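Local coordinates for protein poly A polymerase (Aquifex aeolicus, PDB 4WBY) that adds the terminal adenosine to tRNAs ending in CC, completing their CCA 3' end with ATP as the donor, at residues L57-N68 with A78-F89. Numbering follows the deposited sequence.
Sequences LAKELARRHGVN and AHLKIGKLKLEF
One face of the His-65 imidazole is covered by Ile-82, whose CD1 sits 3.8 Å from the ring centroid, 19° off the normal, in a CH-pi contact; Leu-61 O lies at the ring's edge. Histidine suits this place, offering Ile-82 a flat face while NE2 is hydrogen-bonded to Glu-15 of helix 7-22. The Phe-89 ring, stacked on Phe-48 of the neighbouring strand, meets the helix obliquely: Leu-57 CD2 approaches CE2 at 3.6 Å, Leu-61 CD2 approaches CZ at 3.7 Å, and Ala-58 CB lies by CD1. With CG anti to the backbone N (chi1 -178°), Leu-61 also touches Leu-87 and Ile-82. Alanines suit the point where helix and strand 77-82 draw near, Ala-58 CB meeting Ala-78 CB at 3.6 Å. Leu-80's branched end spreads CD1 to Ala-62 and Val-67, CD2 to Ala-58. Were the ring of Phe-89 cut back to an alanine, Leu-57 and Leu-61 would probably lose the surface they rest on, and Phe-48 its stacking partner. Gly-66 fits the positive phi of the Schellman motif; beyond it, a water bridges Asn-68 O (2.6 Å) to Lys-81 N (2.9 Å). Helix 54-65 thus packs on the nucleotidyltransferase head-domain sheet mainly by apolar burial, with one water-mediated polar link.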
ATOM      1  N   LEU A  57     -11.318 -23.063 -17.800  1.00 17.69           N
ATOM      2  CA  LEU A  57     -10.090 -23.675 -17.304  1.00 17.02           C
ATOM      3  C   LEU A  57     -10.094 -23.672 -15.767  1.00 16.62           C
ATOM      4  O   LEU A  57      -9.799 -24.688 -15.129  1.00 16.85           O
ATOM      5  CB  LEU A  57      -8.853 -22.947 -17.850  1.00 17.95           C
ATOM      6  CG  LEU A  57      -7.503 -23.637 -17.622  1.00 21.06           C
ATOM      7  CD1 LEU A  57      -6.516 -23.164 -18.659  1.00 23.15           C
ATOM      8  CD2 LEU A  57      -6.936 -23.378 -16.236  1.00 26.12           C
ATOM      9  N   ALA A  58     -10.431 -22.529 -15.184  1.00 15.63           N
ATOM     10  CA  ALA A  58     -10.482 -22.386 -13.729  1.00 14.91           C
ATOM     11  C   ALA A  58     -11.484 -23.350 -13.112  1.00 14.88           C
ATOM     12  O   ALA A  58     -11.217 -23.947 -12.068  1.00 15.49           O
ATOM     13  CB  ALA A  58     -10.840 -20.950 -13.343  1.00 16.22           C
ATOM     14  N   LYS A  59     -12.647 -23.484 -13.741  1.00 16.41           N
ATOM     15  CA  LYS A  59     -13.680 -24.356 -13.193  1.00 18.23           C
ATOM     16  C   LYS A  59     -13.212 -25.813 -13.179  1.00 18.26           C
ATOM     17  O   LYS A  59     -13.524 -26.565 -12.255  1.00 19.07           O
ATOM     18  CB  LYS A  59     -14.988 -24.209 -13.984  1.00 19.07           C
ATOM     19  CG  LYS A  59     -15.727 -22.907 -13.682  1.00 20.77           C
ATOM     20  CD  LYS A  59     -16.883 -22.664 -14.637  1.00 25.45           C
ATOM     21  CE  LYS A  59     -17.945 -23.733 -14.547  1.00 30.62           C
ATOM     22  NZ  LYS A  59     -19.095 -23.387 -15.435  1.00 35.29           N
ATOM     23  N   GLU A  60     -12.455 -26.212 -14.196  1.00 18.09           N
ATOM     24  CA  GLU A  60     -11.959 -27.583 -14.244  1.00 18.61           C
ATOM     25  C   GLU A  60     -10.866 -27.819 -13.202  1.00 16.52           C
ATOM     26  O   GLU A  60     -10.849 -28.854 -12.535  1.00 17.98           O
ATOM     27  CB  GLU A  60     -11.450 -27.921 -15.644  1.00 19.46           C
ATOM     28  CG  GLU A  60     -10.796 -29.299 -15.762  1.00 22.92           C
ATOM     29  CD  GLU A  60     -11.750 -30.455 -15.463  1.00 29.73           C
ATOM     30  OE1 GLU A  60     -12.983 -30.257 -15.501  1.00 32.16           O
ATOM     31  OE2 GLU A  60     -11.259 -31.570 -15.190  1.00 33.28           O
ATOM     32  N   LEU A  61      -9.943 -26.870 -13.067  1.00 15.39           N
ATOM     33  CA  LEU A  61      -8.940 -26.964 -12.018  1.00 15.71           C
ATOM     34  C   LEU A  61      -9.609 -27.051 -10.642  1.00 16.16           C
ATOM     35  O   LEU A  61      -9.223 -27.866  -9.793  1.00 16.93           O
ATOM     36  CB  LEU A  61      -7.981 -25.765 -12.077  1.00 14.66           C
ATOM     37  CG  LEU A  61      -6.843 -25.763 -11.051  1.00 14.94           C
ATOM     38  CD1 LEU A  61      -5.844 -26.895 -11.327  1.00 16.03           C
ATOM     39  CD2 LEU A  61      -6.133 -24.400 -10.997  1.00 16.73           C
ATOM     40  N   ALA A  62     -10.623 -26.222 -10.431  1.00 16.56           N
ATOM     41  CA  ALA A  62     -11.334 -26.205  -9.155  1.00 16.35           C
ATOM     42  C   ALA A  62     -12.032 -27.535  -8.876  1.00 16.63           C
ATOM     43  O   ALA A  62     -12.016 -28.021  -7.746  1.00 17.68           O
ATOM     44  CB  ALA A  62     -12.336 -25.075  -9.132  1.00 17.37           C
ATOM     45  N   ARG A  63     -12.654 -28.107  -9.903  1.00 18.55           N
ATOM     46  CA  ARG A  63     -13.320 -29.398  -9.773  1.00 19.83           C
ATOM     47  C   ARG A  63     -12.328 -30.480  -9.336  1.00 19.17           C
ATOM     48  O   ARG A  63     -12.602 -31.283  -8.429  1.00 20.03           O
ATOM     49  CB  ARG A  63     -13.977 -29.787 -11.100  1.00 24.73           C
ATOM     50  CG  ARG A  63     -14.746 -31.091 -11.042  1.00 30.85           C
ATOM     51  CD  ARG A  63     -15.155 -31.578 -12.435  1.00 35.02           C
ATOM     52  NE  ARG A  63     -14.008 -32.045 -13.211  1.00 36.33           N
ATOM     53  CZ  ARG A  63     -13.461 -33.248 -13.078  1.00 38.99           C
ATOM     54  NH1 ARG A  63     -13.962 -34.106 -12.204  1.00 42.78           N
ATOM     55  NH2 ARG A  63     -12.417 -33.595 -13.819  1.00 39.17           N
ATOM     56  N   ARG A  64     -11.162 -30.492  -9.971  1.00 18.30           N
ATOM     57  CA  ARG A  64     -10.169 -31.504  -9.646  1.00 19.65           C
ATOM     58  C   ARG A  64      -9.649 -31.363  -8.223  1.00 18.83           C
ATOM     59  O   ARG A  64      -9.312 -32.364  -7.583  1.00 21.96           O
ATOM     60  CB  ARG A  64      -9.015 -31.447 -10.638  1.00 20.62           C
ATOM     61  CG  ARG A  64      -9.457 -31.787 -12.038  1.00 21.02           C
ATOM     62  CD  ARG A  64      -8.293 -31.828 -13.002  1.00 25.34           C
ATOM     63  NE  ARG A  64      -8.773 -31.980 -14.369  1.00 28.77           N
ATOM     64  CZ  ARG A  64      -7.996 -32.241 -15.415  1.00 33.92           C
ATOM     65  NH1 ARG A  64      -6.690 -32.398 -15.257  1.00 36.53           N
ATOM     66  NH2 ARG A  64      -8.530 -32.355 -16.620  1.00 35.81           N
ATOM     67  N   HIS A  65      -9.600 -30.130  -7.718  1.00 16.91           N
ATOM     68  CA  HIS A  65      -9.101 -29.895  -6.364  1.00 17.06           C
ATOM     69  C   HIS A  65     -10.200 -29.801  -5.306  1.00 17.89           C
ATOM     70  O   HIS A  65      -9.907 -29.641  -4.123  1.00 19.47           O
ATOM     71  CB  HIS A  65      -8.232 -28.639  -6.351  1.00 16.31           C
ATOM     72  CG  HIS A  65      -6.889 -28.865  -6.960  1.00 16.03           C
ATOM     73  ND1 HIS A  65      -5.790 -29.229  -6.211  1.00 18.89           N
ATOM     74  CD2 HIS A  65      -6.476 -28.850  -8.253  1.00 16.79           C
ATOM     75  CE1 HIS A  65      -4.751 -29.392  -7.012  1.00 19.17           C
ATOM     76  NE2 HIS A  65      -5.144 -29.175  -8.255  1.00 18.46           N
ATOM     77  N   GLY A  66     -11.455 -29.937  -5.730  1.00 17.31           N
ATOM     78  CA  GLY A  66     -12.577 -29.877  -4.808  1.00 18.67           C
ATOM     79  C   GLY A  66     -12.738 -28.538  -4.108  1.00 18.88           C
ATOM     80  O   GLY A  66     -13.133 -28.498  -2.937  1.00 18.13           O
ATOM     81  N   VAL A  67     -12.443 -27.438  -4.806  1.00 17.21           N
ATOM     82  CA  VAL A  67     -12.596 -26.110  -4.202  1.00 17.06           C
ATOM     83  C   VAL A  67     -13.661 -25.270  -4.895  1.00 16.97           C
ATOM     84  O   VAL A  67     -13.978 -25.486  -6.067  1.00 18.59           O
ATOM     85  CB  VAL A  67     -11.262 -25.310  -4.201  1.00 16.97           C
ATOM     86  CG1 VAL A  67     -10.208 -26.040  -3.372  1.00 18.42           C
ATOM     87  CG2 VAL A  67     -10.770 -25.020  -5.630  1.00 16.49           C
ATOM     88  N   ASN A  68     -14.194 -24.296  -4.161  1.00 17.08           N
ATOM     89  CA  ASN A  68     -15.126 -23.330  -4.724  1.00 17.80           C
ATOM     90  C   ASN A  68     -14.404 -22.470  -5.755  1.00 17.47           C
ATOM     91  O   ASN A  68     -13.187 -22.252  -5.665  1.00 19.13           O
ATOM     92  CB  ASN A  68     -15.736 -22.456  -3.618  1.00 19.10           C
ATOM     93  CG  ASN A  68     -16.991 -21.702  -4.072  1.00 22.68           C
ATOM     94  OD1 ASN A  68     -17.679 -22.116  -5.002  1.00 24.04           O
ATOM     95  ND2 ASN A  68     -17.286 -20.583  -3.407  1.00 23.92           N
ATOM     96  N   ALA A  78     -11.952 -15.648 -13.359  1.00 16.78           N
ATOM     97  CA  ALA A  78     -12.395 -16.488 -12.248  1.00 16.97           C
ATOM     98  C   ALA A  78     -11.329 -16.540 -11.165  1.00 17.04           C
ATOM     99  O   ALA A  78     -10.139 -16.448 -11.450  1.00 18.25           O
ATOM    100  CB  ALA A  78     -12.731 -17.896 -12.732  1.00 19.06           C
ATOM    101  N   HIS A  79     -11.764 -16.698  -9.924  1.00 17.76           N
ATOM    102  CA  HIS A  79     -10.863 -16.766  -8.783  1.00 19.48           C
ATOM    103  C   HIS A  79     -11.138 -18.017  -7.972  1.00 17.49           C
ATOM    104  O   HIS A  79     -12.292 -18.440  -7.841  1.00 17.77           O
ATOM    105  CB  HIS A  79     -11.009 -15.522  -7.894  1.00 25.35           C
ATOM    106  CG  HIS A  79     -10.743 -14.232  -8.605  1.00 33.89           C
ATOM    107  ND1 HIS A  79     -11.653 -13.652  -9.463  1.00 39.57           N
ATOM    108  CD2 HIS A  79      -9.667 -13.411  -8.588  1.00 38.99           C
ATOM    109  CE1 HIS A  79     -11.151 -12.526  -9.937  1.00 40.93           C
ATOM    110  NE2 HIS A  79      -9.946 -12.357  -9.423  1.00 40.80           N
ATOM    111  N   LEU A  80     -10.073 -18.624  -7.458  1.00 16.15           N
ATOM    112  CA  LEU A  80     -10.198 -19.754  -6.540  1.00 15.62           C
ATOM    113  C   LEU A  80      -8.961 -19.821  -5.663  1.00 15.59           C
ATOM    114  O   LEU A  80      -7.949 -19.174  -5.942  1.00 18.43           O
ATOM    115  CB  LEU A  80     -10.402 -21.074  -7.293  1.00 17.01           C
ATOM    116  CG  LEU A  80      -9.288 -21.451  -8.266  1.00 17.17           C
ATOM    117  CD1 LEU A  80      -9.058 -22.952  -8.306  1.00 23.10           C
ATOM    118  CD2 LEU A  80      -9.631 -20.947  -9.658  1.00 24.31           C
ATOM    119  N   LYS A  81      -9.059 -20.580  -4.583  1.00 17.20           N
ATOM    120  CA  LYS A  81      -7.955 -20.749  -3.659  1.00 17.04           C
ATOM    121  C   LYS A  81      -7.688 -22.239  -3.502  1.00 16.69           C
ATOM    122  O   LYS A  81      -8.617 -23.021  -3.321  1.00 19.20           O
ATOM    123  CB  LYS A  81      -8.277 -20.106  -2.306  1.00 20.38           C
ATOM    124  CG  LYS A  81      -7.098 -20.066  -1.339  1.00 26.52           C
ATOM    125  CD  LYS A  81      -7.421 -19.278  -0.072  1.00 31.45           C
ATOM    126  CE  LYS A  81      -6.208 -19.190   0.849  1.00 35.61           C
ATOM    127  NZ  LYS A  81      -6.469 -18.363   2.064  1.00 38.89           N
ATOM    128  N   ILE A  82      -6.424 -22.629  -3.594  1.00 17.04           N
ATOM    129  CA  ILE A  82      -6.031 -24.007  -3.356  1.00 17.87           C
ATOM    130  C   ILE A  82      -4.940 -23.991  -2.289  1.00 18.66           C
ATOM    131  O   ILE A  82      -3.844 -23.484  -2.521  1.00 18.68           O
ATOM    132  CB  ILE A  82      -5.524 -24.701  -4.642  1.00 18.39           C
ATOM    133  CG1 ILE A  82      -6.637 -24.769  -5.688  1.00 20.26           C
ATOM    134  CG2 ILE A  82      -5.050 -26.113  -4.321  1.00 21.83           C
ATOM    135  CD1 ILE A  82      -6.179 -25.297  -7.042  1.00 23.27           C
ATOM    136  N   GLY A  83      -5.250 -24.528  -1.115  1.00 19.33           N
ATOM    137  CA  GLY A  83      -4.345 -24.418   0.015  1.00 21.87           C
ATOM    138  C   GLY A  83      -4.053 -22.947   0.270  1.00 22.02           C
ATOM    139  O   GLY A  83      -4.969 -22.138   0.370  1.00 22.06           O
ATOM    140  N   LYS A  84      -2.773 -22.592   0.338  1.00 22.72           N
ATOM    141  CA  LYS A  84      -2.376 -21.211   0.597  1.00 23.01           C
ATOM    142  C   LYS A  84      -2.318 -20.343  -0.664  1.00 19.61           C
ATOM    143  O   LYS A  84      -2.082 -19.131  -0.583  1.00 22.61           O
ATOM    144  CB  LYS A  84      -1.012 -21.191   1.294  1.00 29.08           C
ATOM    145  CG  LYS A  84      -1.021 -21.819   2.675  1.00 38.52           C
ATOM    146  CD  LYS A  84      -1.792 -20.954   3.654  1.00 47.26           C
ATOM    147  CE  LYS A  84      -1.789 -21.555   5.052  1.00 52.26           C
ATOM    148  NZ  LYS A  84      -2.449 -20.656   6.036  1.00 53.76           N
ATOM    149  N   LEU A  85      -2.522 -20.954  -1.825  1.00 17.30           N
ATOM    150  CA  LEU A  85      -2.431 -20.238  -3.102  1.00 16.75           C
ATOM    151  C   LEU A  85      -3.739 -19.584  -3.530  1.00 18.63           C
ATOM    152  O   LEU A  85      -4.745 -20.266  -3.719  1.00 21.97           O
ATOM    153  CB  LEU A  85      -1.992 -21.186  -4.212  1.00 18.78           C
ATOM    154  CG  LEU A  85      -0.558 -21.679  -4.169  1.00 23.40           C
ATOM    155  CD1 LEU A  85      -0.392 -22.775  -5.214  1.00 25.48           C
ATOM    156  CD2 LEU A  85       0.397 -20.527  -4.439  1.00 26.32           C
ATOM    157  N   LYS A  86      -3.716 -18.273  -3.717  1.00 16.60           N
ATOM    158  CA  LYS A  86      -4.861 -17.567  -4.282  1.00 17.12           C
ATOM    159  C   LYS A  86      -4.623 -17.396  -5.769  1.00 17.22           C
ATOM    160  O   LYS A  86      -3.629 -16.782  -6.175  1.00 20.12           O
ATOM    161  CB  LYS A  86      -5.069 -16.211  -3.604  1.00 21.54           C
ATOM    162  CG  LYS A  86      -5.469 -16.347  -2.146  1.00 27.42           C
ATOM    163  CD  LYS A  86      -5.661 -14.988  -1.489  1.00 35.23           C
ATOM    164  CE  LYS A  86      -6.805 -14.223  -2.136  1.00 43.93           C
ATOM    165  NZ  LYS A  86      -7.093 -12.940  -1.435  1.00 48.80           N
ATOM    166  N   LEU A  87      -5.528 -17.946  -6.572  1.00 15.01           N
ATOM    167  CA  LEU A  87      -5.368 -17.976  -8.016  1.00 15.35           C
ATOM    168  C   LEU A  87      -6.397 -17.113  -8.736  1.00 13.87           C
ATOM    169  O   LEU A  87      -7.586 -17.118  -8.405  1.00 17.79           O
ATOM    170  CB  LEU A  87      -5.469 -19.418  -8.524  1.00 16.54           C
ATOM    171  CG  LEU A  87      -4.584 -20.444  -7.818  1.00 16.19           C
ATOM    172  CD1 LEU A  87      -4.927 -21.837  -8.322  1.00 18.85           C
ATOM    173  CD2 LEU A  87      -3.098 -20.137  -8.006  1.00 18.72           C
ATOM    174  N   GLU A  88      -5.931 -16.380  -9.737  1.00 14.50           N
ATOM    175  CA  GLU A  88      -6.814 -15.667 -10.645  1.00 16.02           C
ATOM    176  C   GLU A  88      -6.542 -16.139 -12.062  1.00 15.49           C
ATOM    177  O   GLU A  88      -5.383 -16.282 -12.455  1.00 17.88           O
ATOM    178  CB  GLU A  88      -6.608 -14.158 -10.554  1.00 20.36           C
ATOM    179  CG  GLU A  88      -7.354 -13.406 -11.639  1.00 28.85           C
ATOM    180  CD  GLU A  88      -6.983 -11.943 -11.698  1.00 37.13           C
ATOM    181  OE1 GLU A  88      -7.306 -11.220 -10.733  1.00 40.34           O
ATOM    182  OE2 GLU A  88      -6.369 -11.518 -12.705  1.00 37.51           O
ATOM    183  N   PHE A  89      -7.609 -16.379 -12.819  1.00 14.90           N
ATOM    184  CA  PHE A  89      -7.521 -16.738 -14.226  1.00 15.21           C
ATOM    185  C   PHE A  89      -8.279 -15.712 -15.046  1.00 16.40           C
ATOM    186  O   PHE A  89      -9.457 -15.471 -14.797  1.00 20.34           O
ATOM    187  CB  PHE A  89      -8.088 -18.140 -14.468  1.00 17.04           C
ATOM    188  CG  PHE A  89      -7.263 -19.222 -13.863  1.00 17.41           C
ATOM    189  CD1 PHE A  89      -7.428 -19.575 -12.533  1.00 17.59           C
ATOM    190  CD2 PHE A  89      -6.294 -19.866 -14.611  1.00 17.46           C
ATOM    191  CE1 PHE A  89      -6.647 -20.562 -11.973  1.00 17.59           C
ATOM    192  CE2 PHE A  89      -5.506 -20.848 -14.050  1.00 17.44           C
ATOM    193  CZ  PHE A  89      -5.688 -21.200 -12.736  1.00 16.20           C
TER
HETATM  194  O   HOH W   1     -11.678 -21.399  -3.668  1.00 19.22           O